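Local atomic coordinates of SIR4-interacting protein SIF2 (Saccharomyces cerevisiae, PDB entry 1R5M), a protein that works as a WD40-repeat subunit of the SET3 transcriptional corepressor complex, antagonises telomeric silencing in yeast and interacts with SIR4. Residues Ser50-Pro55 and Leu114-Asp119; Ser122-Val127 and Val153-Asn158. One frame throughout, in Å; residues are numbered along the deposited sequence.

In the fold
Both interactions join neighbouring blades of the WD40 beta propeller, and the sheet of strands 111-116 and 122-127 takes part in each. Interaction 1 brings the inner strands of two consecutive blades side by side. It is partly buried and polar in part, with an indole hydrogen bond, bridging waters and a sulfate ion beside an indole packed between Asn54 and Ile123. Interaction 2 lies between the second strand of that middle blade and the inner strand of the next; it is buried, smaller in area, and made by carbon contacts, with no hydrogen bond between its two segments. A tryptophan is central to each, and backbone bonds such as Ala115 to Val124 link residues 114-119 and 122-127.

Interaction 1 (Ser50-Pro55 and Leu114-Asp119); sequences SSTWNP and LAWSHD. With SO4 (sulfate ion), chain C.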
# COMPACT_ATOMS: atom_id res chain seq x y z
N SER A 50 -7.94 5.32 6.14
CA SER A 50 -7.44 4.47 5.06
C SER A 50 -8.33 3.24 5.03
O SER A 50 -9.15 3.03 5.93
CB SER A 50 -5.99 4.06 5.31
OG SER A 50 -5.90 3.15 6.40
N SER A 51 -8.19 2.43 3.99
CA SER A 51 -9.01 1.23 3.89
C SER A 51 -8.31 0.19 3.04
O SER A 51 -7.37 0.49 2.31
CB SER A 51 -10.39 1.56 3.31
OG SER A 51 -10.31 1.94 1.95
N THR A 52 -8.78 -1.05 3.14
CA THR A 52 -8.23 -2.14 2.36
C THR A 52 -9.29 -3.22 2.22
O THR A 52 -9.90 -3.65 3.20
CB THR A 52 -6.93 -2.69 3.02
OG1 THR A 52 -6.43 -3.78 2.23
CG2 THR A 52 -7.19 -3.16 4.44
N TRP A 53 -9.54 -3.63 0.98
CA TRP A 53 -10.54 -4.65 0.70
C TRP A 53 -10.01 -6.05 0.93
O TRP A 53 -8.81 -6.30 0.82
CB TRP A 53 -11.03 -4.54 -0.74
CG TRP A 53 -11.74 -3.26 -1.06
CD1 TRP A 53 -11.18 -2.05 -1.34
CD2 TRP A 53 -13.16 -3.08 -1.15
NE1 TRP A 53 -12.16 -1.12 -1.61
CE2 TRP A 53 -13.38 -1.73 -1.49
CE3 TRP A 53 -14.26 -3.92 -0.96
CZ2 TRP A 53 -14.67 -1.20 -1.66
CZ3 TRP A 53 -15.54 -3.40 -1.13
CH2 TRP A 53 -15.73 -2.05 -1.48
N ASN A 54 -10.91 -6.97 1.26
CA ASN A 54 -10.52 -8.35 1.48
C ASN A 54 -9.95 -8.90 0.17
O ASN A 54 -10.53 -8.70 -0.90
CB ASN A 54 -11.73 -9.16 1.92
CG ASN A 54 -11.35 -10.55 2.39
OD1 ASN A 54 -11.06 -11.43 1.58
ND2 ASN A 54 -11.34 -10.74 3.70
N PRO A 55 -8.80 -9.59 0.23
CA PRO A 55 -8.21 -10.13 -1.00
C PRO A 55 -9.00 -11.20 -1.74
O PRO A 55 -8.76 -11.44 -2.93
CB PRO A 55 -6.84 -10.63 -0.54
CG PRO A 55 -7.10 -11.04 0.88
CD PRO A 55 -7.96 -9.90 1.40
N LEU A 114 -3.86 -1.01 8.22
CA LEU A 114 -4.70 -2.21 8.18
C LEU A 114 -4.09 -3.15 7.15
O LEU A 114 -3.67 -2.70 6.08
CB LEU A 114 -6.14 -1.89 7.78
CG LEU A 114 -6.91 -0.92 8.69
CD1 LEU A 114 -6.72 0.49 8.17
CD2 LEU A 114 -8.38 -1.28 8.70
N ALA A 115 -4.03 -4.44 7.47
CA ALA A 115 -3.46 -5.40 6.54
C ALA A 115 -4.10 -6.78 6.65
O ALA A 115 -4.00 -7.44 7.68
CB ALA A 115 -1.95 -5.53 6.78
N TRP A 116 -4.78 -7.19 5.58
CA TRP A 116 -5.40 -8.51 5.52
C TRP A 116 -4.33 -9.56 5.26
O TRP A 116 -3.32 -9.27 4.61
CB TRP A 116 -6.39 -8.62 4.35
CG TRP A 116 -7.67 -7.87 4.49
CD1 TRP A 116 -7.99 -6.68 3.90
CD2 TRP A 116 -8.83 -8.30 5.20
NE1 TRP A 116 -9.29 -6.35 4.20
CE2 TRP A 116 -9.83 -7.32 5.00
CE3 TRP A 116 -9.12 -9.41 6.00
CZ2 TRP A 116 -11.10 -7.42 5.57
CZ3 TRP A 116 -10.39 -9.51 6.57
CH2 TRP A 116 -11.36 -8.52 6.35
N SER A 117 -4.55 -10.77 5.76
CA SER A 117 -3.63 -11.86 5.49
C SER A 117 -3.92 -12.24 4.04
O SER A 117 -4.98 -11.92 3.51
CB SER A 117 -3.92 -13.04 6.42
OG SER A 117 -5.25 -13.50 6.25
N HIS A 118 -2.98 -12.92 3.39
CA HIS A 118 -3.17 -13.29 1.99
C HIS A 118 -4.39 -14.16 1.72
O HIS A 118 -4.99 -14.10 0.65
CB HIS A 118 -1.90 -13.99 1.47
CG HIS A 118 -0.72 -13.07 1.36
ND1 HIS A 118 -0.68 -12.02 0.48
CD2 HIS A 118 0.45 -13.04 2.04
CE1 HIS A 118 0.47 -11.38 0.62
NE2 HIS A 118 1.17 -11.98 1.56
N ASP A 119 -4.77 -14.95 2.72
CA ASP A 119 -5.92 -15.85 2.61
C ASP A 119 -7.24 -15.11 2.88
O ASP A 119 -8.32 -15.66 2.68
CB ASP A 119 -5.77 -16.95 3.63
CG ASP A 119 -5.52 -16.40 5.01
OD1 ASP A 119 -4.36 -16.04 5.31
OD2 ASP A 119 -6.48 -16.28 5.79
S SO4 C . -4.36 -2.00 -0.40
O1 SO4 C . -3.22 -2.46 -1.21
O2 SO4 C . -3.90 -1.59 0.94
O3 SO4 C . -5.00 -0.85 -1.07
O4 SO4 C . -5.33 -3.10 -0.25
O HOH W 1 -3.76 1.01 5.84
O HOH W 2 -4.64 -5.63 3.13
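The indole of Trp116 lies with Asn54 over one face, the side chain of Ile123 over the opposite face and the carbonyl oxygen of Thr52 at its edge. It fills the seam between two blades of the WD40 propeller, where residues 50-53 and 114-116 of the inner strands run parallel, their short axes 7.1 Å apart. Trp116 NE1 donates the single direct hydrogen bond across the pair, to Thr52 O at 2.9 Å. The bond is fairly straight, with an N-H...O angle of 155°, and the oxygen sits in the ring plane, although the donor stands well above the carbonyl plane of Thr52. On the Asn54 face, Asn54 CA makes a CH-pi contact 3.7 Å from the centroid of the five-membered ring. Asn54 ND2 comes down nearer the rim, 3.3 Å from Trp116 CZ3, its amide plane turned 62° from the ring. That amide is fixed by its own bonds, ND2 giving to Gly120 O while OD1 accepts from the backbone of Leu56 and Asp57. Pro55 CD packs obliquely against Trp116 CB at 3.6 Å. Thr52 divides its side chain between two environments: CG2 fits between Trp116 CD1 and Leu114 CB, whereas OG1, opposite the backbone N (chi1 179°), faces a sulfate ion, probably from the crystallisation liquor. The hydroxyl donates to sulfate O4 at 2.8 Å and accepts from a water. The same water accepts the N-H of Trp116 N at 2.9 Å, while a second one spans Ser50 OG and Leu114 N.

Interaction 2 (Ser122-Val127 and Val153-Asn158); sequences SIVTGV and VSVKWN
Val155 meets Val124 branch to branch, Val155 CG1 lying 4.1 Å from Val124 CG1, where the inner strand 152-157 of one blade passes the second strand, 122-127, of the blade before it. Residues 122-127 and 153-157 run antiparallel, at 163°, with short axes 8.7 Å apart. No hydrogen bond crosses between them, and the distance is bridged mainly by side chains. Val155 CG1 is directed opposite its backbone N (chi1 174°), which carries this methyl to Val124, and the valine also touches Cys113 and Ala115 of strand 111-116. Lys156 turns the other way, to salt bridges with Asp211 and Glu213, and its carbonyl accepts from Trp214 NE1. At Trp157 the chain comes back to the contact. The six-membered ring approaches both neighbours obliquely: Trp157 CZ2 rests 3.7 Å from Val124 CG2, and Trp157 CH2 reaches Ser122 CB at 3.8 Å. Val124 is thus shared, one methyl against Val155 and the other against the indole, with Leu132 and Leu134 of its own sheet alongside. The pyrrole N-H of Trp157 is used on Ala115 O, which would hold the ring in its orientation. An alanine at Trp157 is likely to leave Ala115 O without its indole donor and open a gap beside Val124 CG2 and Ser122 CB. Trp214 repeats the bond on Lys156 O, and Trp116 follows the same rule one blade earlier: each inner-strand tryptophan binds the carbonyl preceding its counterpart in the previous blade, a repeating blade-to-blade link of this WD40 beta propeller.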
# COMPACT_ATOMS: atom_id res chain seq x y z
N SER A 122 -7.80 -13.28 8.13
CA SER A 122 -7.35 -12.51 9.28
C SER A 122 -6.93 -11.11 8.86
O SER A 122 -6.60 -10.88 7.69
CB SER A 122 -6.16 -13.20 9.95
OG SER A 122 -6.49 -14.53 10.31
N ILE A 123 -6.92 -10.19 9.81
CA ILE A 123 -6.51 -8.82 9.52
C ILE A 123 -5.83 -8.20 10.73
O ILE A 123 -6.21 -8.46 11.87
CB ILE A 123 -7.73 -7.95 9.07
CG1 ILE A 123 -7.26 -6.53 8.72
CG2 ILE A 123 -8.79 -7.91 10.16
CD1 ILE A 123 -8.33 -5.67 8.06
N VAL A 124 -4.80 -7.40 10.48
CA VAL A 124 -4.07 -6.71 11.54
C VAL A 124 -4.41 -5.23 11.44
O VAL A 124 -4.48 -4.67 10.35
CB VAL A 124 -2.53 -6.85 11.38
CG1 VAL A 124 -1.82 -5.89 12.33
CG2 VAL A 124 -2.10 -8.28 11.66
N THR A 125 -4.65 -4.61 12.59
CA THR A 125 -4.93 -3.18 12.64
C THR A 125 -3.88 -2.56 13.57
O THR A 125 -3.51 -3.16 14.58
CB THR A 125 -6.35 -2.86 13.17
OG1 THR A 125 -6.54 -3.44 14.46
CG2 THR A 125 -7.41 -3.39 12.20
N GLY A 126 -3.38 -1.39 13.19
CA GLY A 126 -2.39 -0.69 13.99
C GLY A 126 -2.86 0.72 14.28
O GLY A 126 -3.53 1.33 13.45
N VAL A 127 -2.52 1.24 15.46
CA VAL A 127 -2.93 2.59 15.85
C VAL A 127 -1.74 3.51 16.12
O VAL A 127 -0.59 3.08 16.15
CB VAL A 127 -3.84 2.56 17.10
CG1 VAL A 127 -5.17 1.91 16.75
CG2 VAL A 127 -3.16 1.80 18.24
N VAL A 153 3.25 2.23 10.36
CA VAL A 153 3.22 2.66 8.96
C VAL A 153 3.11 1.51 7.96
O VAL A 153 2.54 1.68 6.88
CB VAL A 153 4.48 3.49 8.59
CG1 VAL A 153 4.59 4.70 9.48
CG2 VAL A 153 5.73 2.64 8.70
N SER A 154 3.64 0.35 8.32
CA SER A 154 3.58 -0.79 7.41
C SER A 154 3.48 -2.12 8.15
O SER A 154 4.07 -2.30 9.21
CB SER A 154 4.83 -0.79 6.52
OG SER A 154 4.78 -1.83 5.55
N VAL A 155 2.70 -3.03 7.58
CA VAL A 155 2.52 -4.38 8.12
C VAL A 155 2.41 -5.31 6.92
O VAL A 155 1.55 -5.12 6.06
CB VAL A 155 1.22 -4.51 8.95
CG1 VAL A 155 1.02 -5.97 9.36
CG2 VAL A 155 1.30 -3.63 10.19
N LYS A 156 3.30 -6.30 6.86
CA LYS A 156 3.30 -7.25 5.75
C LYS A 156 3.24 -8.69 6.28
O LYS A 156 3.99 -9.06 7.18
CB LYS A 156 4.55 -7.07 4.89
CG LYS A 156 4.68 -5.72 4.18
CD LYS A 156 3.62 -5.55 3.10
CE LYS A 156 3.79 -4.24 2.32
NZ LYS A 156 5.01 -4.20 1.45
N TRP A 157 2.35 -9.48 5.69
CA TRP A 157 2.19 -10.89 6.06
C TRP A 157 3.05 -11.77 5.17
O TRP A 157 3.23 -11.47 3.99
CB TRP A 157 0.75 -11.35 5.83
CG TRP A 157 -0.27 -10.85 6.78
CD1 TRP A 157 -0.88 -9.62 6.77
CD2 TRP A 157 -0.87 -11.59 7.84
NE1 TRP A 157 -1.84 -9.57 7.76
CE2 TRP A 157 -1.85 -10.76 8.43
CE3 TRP A 157 -0.68 -12.88 8.35
CZ2 TRP A 157 -2.65 -11.19 9.50
CZ3 TRP A 157 -1.47 -13.31 9.41
CH2 TRP A 157 -2.44 -12.46 9.98
N ASN A 158 3.57 -12.86 5.72
CA ASN A 158 4.37 -13.76 4.91
C ASN A 158 3.41 -14.71 4.19
O ASN A 158 2.21 -14.70 4.45
CB ASN A 158 5.40 -14.51 5.76
CG ASN A 158 4.81 -15.67 6.54
OD1 ASN A 158 3.66 -15.63 6.97
ND2 ASN A 158 5.61 -16.71 6.73